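Local structure of B-agarase (Saccharophagus degradans, 4BQ2) at residues 72-77 against 169-174; 84-89 against 182-187. The protein hydrolyses the beta-glycosidic linkages of agarose as an exo-acting beta-agarase of glycoside hydrolase family 50. All blocks are in the same frame, centred on the assembly; numbering follows the deposited sequence.

In the fold
Interactions 1 and 2 are two crossings of one hydrophobic core, their centres only about 2 Å apart, within the agarase CBM-like domain. Strands 70-79 and 180-191 are neighbours on one side of this core, as are 84-92 and 166-174 on the other, and each contact pairs a strand from one side with a strand from the other. Backbone bonds stitch the contacts together within each layer: Asp75 N lies 2.8 Å from Asp185 O, and Ser170 N 2.8 Å from Asp89 O. A calcium ion is bound by Asp185 at the outer side of interaction 2, about 12 Å from the side chain of Phe74 in interaction 1.

Interaction 1. Residues 72-77 against 169-174; sequences LYFDIV and ISLSVQ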
loop_
_atom_site.group_PDB
_atom_site.type_symbol
_atom_site.label_atom_id
_atom_site.label_comp_id
_atom_site.label_asym_id
_atom_site.label_seq_id
_atom_site.Cartn_x
_atom_site.Cartn_y
_atom_site.Cartn_z
ATOM N N LEU A 72 -21.006 -6.594 15.616
ATOM C CA LEU A 72 -21.164 -7.939 15.163
ATOM C C LEU A 72 -19.956 -8.767 15.615
ATOM O O LEU A 72 -18.796 -8.390 15.356
ATOM C CB LEU A 72 -21.168 -7.902 13.633
ATOM C CG LEU A 72 -21.524 -9.112 12.807
ATOM C CD1 LEU A 72 -22.962 -9.532 13.133
ATOM C CD2 LEU A 72 -21.373 -8.737 11.318
ATOM N N TYR A 73 -20.237 -9.902 16.245
ATOM C CA TYR A 73 -19.213 -10.786 16.803
ATOM C C TYR A 73 -19.170 -12.128 16.116
ATOM O O TYR A 73 -20.220 -12.657 15.771
ATOM C CB TYR A 73 -19.550 -11.039 18.273
ATOM C CG TYR A 73 -19.095 -9.953 19.180
ATOM C CD1 TYR A 73 -19.762 -8.732 19.225
ATOM C CD2 TYR A 73 -17.984 -10.130 20.003
ATOM C CE1 TYR A 73 -19.350 -7.717 20.061
ATOM C CE2 TYR A 73 -17.566 -9.108 20.853
ATOM C CZ TYR A 73 -18.258 -7.918 20.880
ATOM O OH TYR A 73 -17.870 -6.900 21.720
ATOM N N PHE A 74 -17.966 -12.693 15.969
ATOM C CA PHE A 74 -17.773 -14.066 15.467
ATOM C C PHE A 74 -16.703 -14.722 16.317
ATOM O O PHE A 74 -15.707 -14.055 16.660
ATOM C CB PHE A 74 -17.208 -14.080 14.027
ATOM C CG PHE A 74 -17.948 -13.232 13.039
ATOM C CD1 PHE A 74 -17.768 -11.859 12.996
ATOM C CD2 PHE A 74 -18.732 -13.835 12.063
ATOM C CE1 PHE A 74 -18.434 -11.075 12.055
ATOM C CE2 PHE A 74 -19.422 -13.066 11.120
ATOM C CZ PHE A 74 -19.257 -11.695 11.109
ATOM N N ASP A 75 -16.893 -16.000 16.667
ATOM C CA ASP A 75 -15.808 -16.803 17.256
ATOM C C ASP A 75 -15.171 -17.546 16.087
ATOM O O ASP A 75 -15.874 -18.161 15.292
ATOM C CB ASP A 75 -16.327 -17.819 18.297
ATOM C CG ASP A 75 -16.959 -17.163 19.529
ATOM O OD1 ASP A 75 -16.917 -15.919 19.674
ATOM O OD2 ASP A 75 -17.575 -17.923 20.320
ATOM N N ILE A 76 -13.862 -17.426 15.920
ATOM C CA ILE A 76 -13.188 -18.006 14.743
ATOM C C ILE A 76 -11.843 -18.578 15.143
ATOM O O ILE A 76 -11.165 -18.029 16.045
ATOM C CB ILE A 76 -12.967 -16.943 13.611
ATOM C CG1 ILE A 76 -14.153 -15.968 13.509
ATOM C CG2 ILE A 76 -12.682 -17.604 12.250
ATOM C CD1 ILE A 76 -13.950 -14.852 12.477
ATOM N N VAL A 77 -11.433 -19.657 14.479
ATOM C CA VAL A 77 -10.060 -20.159 14.636
ATOM C C VAL A 77 -9.663 -20.822 13.328
ATOM O O VAL A 77 -10.538 -21.301 12.614
ATOM C CB VAL A 77 -9.959 -21.191 15.770
ATOM C CG1 VAL A 77 -10.652 -22.500 15.389
ATOM C CG2 VAL A 77 -8.504 -21.454 16.133
ATOM N N ILE A 169 -23.511 -10.455 4.576
ATOM C CA ILE A 169 -22.328 -10.512 5.423
ATOM C C ILE A 169 -21.391 -11.543 4.817
ATOM O O ILE A 169 -21.704 -12.734 4.736
ATOM C CB ILE A 169 -22.659 -10.885 6.884
ATOM C CG1 ILE A 169 -23.534 -9.798 7.508
ATOM C CG2 ILE A 169 -21.375 -11.088 7.694
ATOM C CD1 ILE A 169 -24.097 -10.189 8.856
ATOM N N SER A 170 -20.221 -11.077 4.412
ATOM C CA SER A 170 -19.298 -11.926 3.696
ATOM C C SER A 170 -17.999 -12.096 4.480
ATOM O O SER A 170 -17.487 -11.117 5.001
ATOM C CB SER A 170 -19.002 -11.248 2.349
ATOM O OG SER A 170 -17.935 -11.892 1.741
ATOM N N LEU A 171 -17.521 -13.336 4.599
ATOM C CA LEU A 171 -16.170 -13.634 5.074
ATOM C C LEU A 171 -15.403 -14.328 3.956
ATOM O O LEU A 171 -15.787 -15.398 3.515
ATOM C CB LEU A 171 -16.190 -14.515 6.331
ATOM C CG LEU A 171 -16.548 -13.816 7.657
ATOM C CD1 LEU A 171 -16.757 -14.846 8.757
ATOM C CD2 LEU A 171 -15.503 -12.803 8.100
ATOM N N SER A 172 -14.311 -13.723 3.498
ATOM C CA SER A 172 -13.595 -14.269 2.358
ATOM C C SER A 172 -12.093 -14.366 2.567
ATOM O O SER A 172 -11.503 -13.573 3.301
ATOM C CB SER A 172 -13.865 -13.482 1.071
ATOM O OG SER A 172 -13.580 -12.073 1.201
ATOM N N VAL A 173 -11.507 -15.317 1.846
ATOM C CA VAL A 173 -10.072 -15.486 1.728
ATOM C C VAL A 173 -9.676 -15.238 0.268
ATOM O O VAL A 173 -10.212 -15.900 -0.634
ATOM C CB VAL A 173 -9.694 -16.895 2.188
ATOM C CG1 VAL A 173 -8.315 -17.305 1.694
ATOM C CG2 VAL A 173 -9.784 -17.010 3.710
ATOM N N GLN A 174 -8.728 -14.321 0.040
ATOM C CA GLN A 174 -8.430 -13.778 -1.300
ATOM C C GLN A 174 -6.967 -13.981 -1.699
ATOM O O GLN A 174 -6.065 -13.724 -0.889
ATOM C CB GLN A 174 -8.779 -12.286 -1.322
ATOM C CG GLN A 174 -10.251 -12.045 -1.026
ATOM C CD GLN A 174 -10.664 -10.584 -0.958
ATOM O OE1 GLN A 174 -9.982 -9.670 -1.457
ATOM N NE2 GLN A 174 -11.798 -10.357 -0.324
#
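The ring of Phe74 is the flat group at the centre of this contact, and Ile169 meets it at the edge: methyl CG2 sits near the ring plane, 4.1 Å from CZ. Leu171 approaches the same ring obliquely, its CD1 lying 4.0 Å from both CD2 and CE2, while the two side chains run past each other in opposite directions. Ile187 packs on the other side of the ring plane from Leu171, and Leu88 lies on Leu171's side of it.

Ile169 shows how one branched residue can serve two partners. With CG1 opposite the carbonyl carbon (chi1 -64°), its longer branch and its CG2 methyl diverge. CG2 goes to Phe74, whereas CD1 meets Leu72 CD2 tip to tip at 3.9 Å. All four touching residues are buried, and no hydrogen bond spans the gap, so the strands are joined here by apolar packing alone.

Within 169-174, Gln174 NE2 donates to Ser172 OG at 2.9 Å, with the acceptor almost in the amide plane; Tyr51 OH adds weak bonds to Ser170 OG and Ser172 OG.

The strand axes approach to 11.6 Å and cross at -37°, the spacing and twist of facing layers in a beta sandwich. Within its layer, strand 70-79 lies between antiparallel neighbours 110-115 and 180-191; strand 166-174, in the opposing layer, is likewise flanked by 51-56 and 84-92.

Interaction 2. Residues 84-89 against 182-187; sequences TQFYLD and VIIDNI. With CA (calcium ion), chain K.
Apolar packing between Phe86 and Val182 dominates the meeting of strands 84-89 and 182-187. Methyl CG2 of Val182 lies 3.7 Å from Phe86 CZ, approaching the ring obliquely, and Ile184 CD1 adds a looser contact at 4.2 Å from CE2. Phe86 reaches them with an unusual first torsion, chi1 -102°, away from the staggered positions, which suggests that its surroundings help to set the ring. Leu42 and Met44 of strand 36-44 also pack against it. The other methyl of Val182, CG1, turns to Thr84, whose side chain crosses it at about a right angle, with OG1 at 3.7 Å. That hydroxyl has its polar partner in Ser78 OG, so it can lie beside a methyl group within the buried interface without going unsatisfied.

Metal coordination occupies the other side of strand 182-187. Asp185 grips the calcium ion with both carboxylate oxygens, OD1 at 2.6 Å and OD2 at 2.5 Å. A water takes a further position and donates to Asn186 OD1 at 3.0 Å, making Asn186 a second-shell residue. Asp7 O, Glu9 OE2, Ser37 OG and Lys38 O complete the shell of seven ligand atoms.

Among the hydrogen bonds at the bulge, Asn186 ND2 binds Asp75 OD2, while the bond from Asn186 N to Asp185 OD1 is weak.

Asn186, with positive phi, and Ile187 together face Phe6 in a G1 beta bulge next to the ion. A packed beta-sandwich core with calcium bound on its outer side is an arrangement familiar from carbohydrate-binding modules, where such an ion is commonly structural, and probably so here.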
loop_
_atom_site.group_PDB
_atom_site.type_symbol
_atom_site.label_atom_id
_atom_site.label_comp_id
_atom_site.label_asym_id
_atom_site.label_seq_id
_atom_site.Cartn_x
_atom_site.Cartn_y
_atom_site.Cartn_z
ATOM N N THR A 84 -5.142 -17.560 8.649
ATOM C CA THR A 84 -6.098 -17.116 7.654
ATOM C C THR A 84 -6.383 -15.642 7.847
ATOM O O THR A 84 -6.733 -15.223 8.946
ATOM C CB THR A 84 -7.457 -17.885 7.839
ATOM O OG1 THR A 84 -7.218 -19.285 7.803
ATOM C CG2 THR A 84 -8.460 -17.498 6.761
ATOM N N GLN A 85 -6.244 -14.847 6.789
ATOM C CA GLN A 85 -6.666 -13.454 6.833
ATOM C C GLN A 85 -8.073 -13.408 6.215
ATOM O O GLN A 85 -8.250 -13.679 5.012
ATOM C CB GLN A 85 -5.699 -12.521 6.083
ATOM C CG GLN A 85 -6.249 -11.096 5.992
ATOM C CD GLN A 85 -5.348 -10.135 5.265
ATOM O OE1 GLN A 85 -4.295 -10.526 4.734
ATOM N NE2 GLN A 85 -5.783 -8.874 5.163
ATOM N N PHE A 86 -9.071 -13.111 7.049
ATOM C CA PHE A 86 -10.428 -12.933 6.592
ATOM C C PHE A 86 -10.690 -11.472 6.245
ATOM O O PHE A 86 -10.299 -10.547 7.011
ATOM C CB PHE A 86 -11.424 -13.339 7.707
ATOM C CG PHE A 86 -12.046 -14.674 7.508
ATOM C CD1 PHE A 86 -12.239 -15.198 6.205
ATOM C CD2 PHE A 86 -12.497 -15.410 8.600
ATOM C CE1 PHE A 86 -12.867 -16.428 6.020
ATOM C CE2 PHE A 86 -13.113 -16.636 8.426
ATOM C CZ PHE A 86 -13.282 -17.158 7.133
ATOM N N TYR A 87 -11.373 -11.273 5.117
ATOM C CA TYR A 87 -11.968 -10.000 4.779
ATOM C C TYR A 87 -13.425 -10.082 5.159
ATOM O O TYR A 87 -14.108 -11.012 4.732
ATOM C CB TYR A 87 -11.821 -9.729 3.284
ATOM C CG TYR A 87 -10.384 -9.427 2.890
ATOM C CD1 TYR A 87 -9.518 -10.451 2.550
ATOM C CD2 TYR A 87 -9.910 -8.122 2.880
ATOM C CE1 TYR A 87 -8.183 -10.192 2.186
ATOM C CE2 TYR A 87 -8.588 -7.837 2.525
ATOM C CZ TYR A 87 -7.737 -8.880 2.184
ATOM O OH TYR A 87 -6.434 -8.582 1.820
ATOM N N LEU A 88 -13.885 -9.153 6.007
ATOM C CA LEU A 88 -15.274 -9.093 6.384
ATOM C C LEU A 88 -15.871 -7.904 5.625
ATOM O O LEU A 88 -15.435 -6.772 5.834
ATOM C CB LEU A 88 -15.413 -8.917 7.910
ATOM C CG LEU A 88 -16.823 -8.488 8.339
ATOM C CD1 LEU A 88 -17.784 -9.671 8.222
ATOM C CD2 LEU A 88 -16.822 -7.883 9.764
ATOM N N ASP A 89 -16.816 -8.189 4.727
ATOM C CA ASP A 89 -17.521 -7.154 3.983
ATOM C C ASP A 89 -18.973 -7.245 4.388
ATOM O O ASP A 89 -19.567 -8.315 4.336
ATOM C CB ASP A 89 -17.413 -7.416 2.480
ATOM C CG ASP A 89 -15.995 -7.188 1.948
ATOM O OD1 ASP A 89 -15.662 -6.020 1.685
ATOM O OD2 ASP A 89 -15.230 -8.179 1.808
ATOM N N VAL A 182 -11.211 -22.766 8.529
ATOM C CA VAL A 182 -11.541 -22.158 9.799
ATOM C C VAL A 182 -12.735 -22.876 10.421
ATOM O O VAL A 182 -13.462 -23.602 9.726
ATOM C CB VAL A 182 -11.881 -20.656 9.646
ATOM C CG1 VAL A 182 -10.665 -19.882 9.124
ATOM C CG2 VAL A 182 -13.120 -20.459 8.755
ATOM N N ILE A 183 -12.920 -22.659 11.734
ATOM C CA ILE A 183 -14.177 -22.987 12.396
ATOM C C ILE A 183 -14.744 -21.659 12.855
ATOM O O ILE A 183 -14.028 -20.849 13.445
ATOM C CB ILE A 183 -14.008 -23.882 13.650
ATOM C CG1 ILE A 183 -13.117 -25.081 13.374
ATOM C CG2 ILE A 183 -15.362 -24.353 14.176
ATOM C CD1 ILE A 183 -13.616 -25.967 12.262
ATOM N N ILE A 184 -16.023 -21.448 12.592
ATOM C CA ILE A 184 -16.743 -20.232 12.948
ATOM C C ILE A 184 -17.890 -20.643 13.881
ATOM O O ILE A 184 -18.557 -21.652 13.641
ATOM C CB ILE A 184 -17.317 -19.545 11.696
ATOM C CG1 ILE A 184 -16.178 -19.084 10.733
ATOM C CG2 ILE A 184 -18.223 -18.371 12.079
ATOM C CD1 ILE A 184 -16.672 -18.700 9.346
ATOM N N ASP A 185 -18.129 -19.868 14.929
ATOM C CA ASP A 185 -19.255 -20.159 15.834
ATOM C C ASP A 185 -19.770 -18.870 16.435
ATOM O O ASP A 185 -19.048 -17.850 16.457
ATOM C CB ASP A 185 -18.813 -21.181 16.885
ATOM C CG ASP A 185 -19.995 -21.823 17.619
ATOM O OD1 ASP A 185 -21.159 -21.545 17.255
ATOM O OD2 ASP A 185 -19.756 -22.565 18.593
ATOM N N ASN A 186 -21.043 -18.880 16.863
ATOM C CA ASN A 186 -21.628 -17.816 17.683
ATOM C C ASN A 186 -21.662 -16.462 16.998
ATOM O O ASN A 186 -21.237 -15.465 17.560
ATOM C CB ASN A 186 -20.923 -17.727 19.046
ATOM C CG ASN A 186 -21.052 -19.024 19.841
ATOM O OD1 ASN A 186 -22.132 -19.612 19.898
ATOM N ND2 ASN A 186 -19.955 -19.481 20.437
ATOM N N ILE A 187 -22.107 -16.452 15.749
ATOM C CA ILE A 187 -22.286 -15.210 15.063
ATOM C C ILE A 187 -23.412 -14.466 15.760
ATOM O O ILE A 187 -24.543 -14.959 15.837
ATOM C CB ILE A 187 -22.598 -15.420 13.578
ATOM C CG1 ILE A 187 -21.567 -16.395 12.974
ATOM C CG2 ILE A 187 -22.622 -14.068 12.919
ATOM C CD1 ILE A 187 -21.599 -16.578 11.465
HETATM CA CA CA K . -22.026 -23.603 18.610
HETATM O O HOH W 1 -22.660 -22.530 20.284
#